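Local coordinates for aerobactin synthase IucA (Klebsiella pneumoniae subsp. pneumoniae, PDB 5JM8), which is an ATP-binding NIS synthetase that takes part in making the siderophore aerobactin, probably by driving an ATP-dependent condensation, at residues 25-28 and 29-32. Numbering follows the deposited sequence.
Sequences RETK and DWRL
The indole of W30 meets T27 at its edge: the carbonyl oxygen of T27 lies beside the pyrrole N-H, close to the ring plane. Within 29-32, CD1 of L32 is a further neighbour at the edge of the ring, also in its plane. With CG between its backbone N and carbonyl carbon (chi1 50°), the W30 ring is directed back over the bend of the chain toward T27, the residue three places earlier. There NE1 of W30 donates a hydrogen bond to O of T27 at 2.6 Å. The bond is short but bent, with an angle of 141° at the hydrogen, and the donor stands above the carbonyl plane, off either lone pair. The T27 side chain slants across the indole, with its OG1 3.2 Å from CD1 of W30. That hydroxyl is hydrogen-bonded to the carbonyl oxygen of L23, one turn back on helix 14-26; the T27 side chain thus bonds back to the helix, while the T27 carbonyl accepts the indole N-H. The segment is the link by which this helix passes into strand 31-32, an outermost strand, within this chain, of an antiparallel five-stranded sheet at the protein surface. R31 pairs with I41 of the adjoining strand 39-43 through backbone hydrogen bonds, and W30 also touches L40 there. Within the bend a second bond is weak, N of W30 to O of K28 at 3.4 Å. The acidic side chain of D29 extends away from the turn, CG anti to the backbone N (chi1 179°), and its OD2 forms a salt bridge with K92 of helix 82-96.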
# COMPACT_ATOMS: atom_id res chain seq x y z
N ARG A 25 19.47 -7.72 42.41
CA ARG A 25 19.14 -6.33 42.69
C ARG A 25 18.56 -6.16 44.09
O ARG A 25 18.80 -5.14 44.74
CB ARG A 25 18.14 -5.80 41.65
CG ARG A 25 17.55 -4.44 41.99
CD ARG A 25 16.63 -3.94 40.90
NE ARG A 25 17.37 -3.47 39.73
CZ ARG A 25 16.80 -2.99 38.63
NH1 ARG A 25 15.48 -2.92 38.53
NH2 ARG A 25 17.55 -2.59 37.62
N GLU A 26 17.81 -7.15 44.56
CA GLU A 26 17.07 -7.03 45.81
C GLU A 26 17.81 -7.66 46.99
O GLU A 26 17.26 -7.75 48.10
CB GLU A 26 15.69 -7.67 45.67
CG GLU A 26 14.87 -7.07 44.53
CD GLU A 26 13.48 -7.65 44.43
OE1 GLU A 26 12.99 -8.21 45.43
OE2 GLU A 26 12.87 -7.55 43.34
N THR A 27 19.04 -8.10 46.76
CA THR A 27 19.87 -8.67 47.82
C THR A 27 21.26 -8.04 47.85
O THR A 27 21.77 -7.60 46.82
CB THR A 27 20.03 -10.20 47.67
OG1 THR A 27 20.82 -10.49 46.51
CG2 THR A 27 18.67 -10.88 47.56
N LYS A 28 21.85 -7.99 49.04
CA LYS A 28 23.22 -7.55 49.22
C LYS A 28 24.08 -8.76 49.60
O LYS A 28 25.24 -8.61 49.99
CB LYS A 28 23.30 -6.46 50.30
CG LYS A 28 22.49 -5.21 49.97
CD LYS A 28 23.10 -4.42 48.82
CE LYS A 28 22.30 -3.16 48.50
NZ LYS A 28 20.95 -3.47 47.96
N ASP A 29 23.49 -9.94 49.48
CA ASP A 29 24.15 -11.20 49.83
C ASP A 29 24.70 -11.89 48.58
O ASP A 29 24.23 -12.96 48.18
CB ASP A 29 23.16 -12.11 50.56
CG ASP A 29 23.77 -13.45 50.94
OD1 ASP A 29 25.00 -13.52 51.09
OD2 ASP A 29 23.00 -14.43 51.08
N TRP A 30 25.70 -11.27 47.96
CA TRP A 30 26.38 -11.86 46.82
C TRP A 30 27.73 -11.17 46.62
O TRP A 30 27.95 -10.06 47.12
CB TRP A 30 25.54 -11.75 45.55
CG TRP A 30 25.00 -10.38 45.29
CD1 TRP A 30 23.83 -9.85 45.76
CD2 TRP A 30 25.60 -9.35 44.49
NE1 TRP A 30 23.67 -8.56 45.31
CE2 TRP A 30 24.75 -8.23 44.53
CE3 TRP A 30 26.78 -9.27 43.75
CZ2 TRP A 30 25.04 -7.05 43.85
CZ3 TRP A 30 27.07 -8.10 43.08
CH2 TRP A 30 26.20 -7.00 43.14
N ARG A 31 28.63 -11.83 45.90
CA ARG A 31 30.02 -11.42 45.84
C ARG A 31 30.61 -11.70 44.46
O ARG A 31 30.17 -12.60 43.76
CB ARG A 31 30.83 -12.14 46.92
CG ARG A 31 32.30 -11.76 46.99
CD ARG A 31 32.99 -12.44 48.17
NE ARG A 31 32.98 -13.90 48.05
CZ ARG A 31 33.92 -14.61 47.44
NH1 ARG A 31 34.97 -14.01 46.88
NH2 ARG A 31 33.82 -15.93 47.38
N LEU A 32 31.61 -10.90 44.10
CA LEU A 32 32.34 -11.09 42.85
C LEU A 32 33.72 -11.65 43.16
O LEU A 32 34.26 -11.44 44.24
CB LEU A 32 32.46 -9.77 42.09
CG LEU A 32 31.27 -9.36 41.21
CD1 LEU A 32 29.97 -9.34 42.01
CD2 LEU A 32 31.53 -8.01 40.57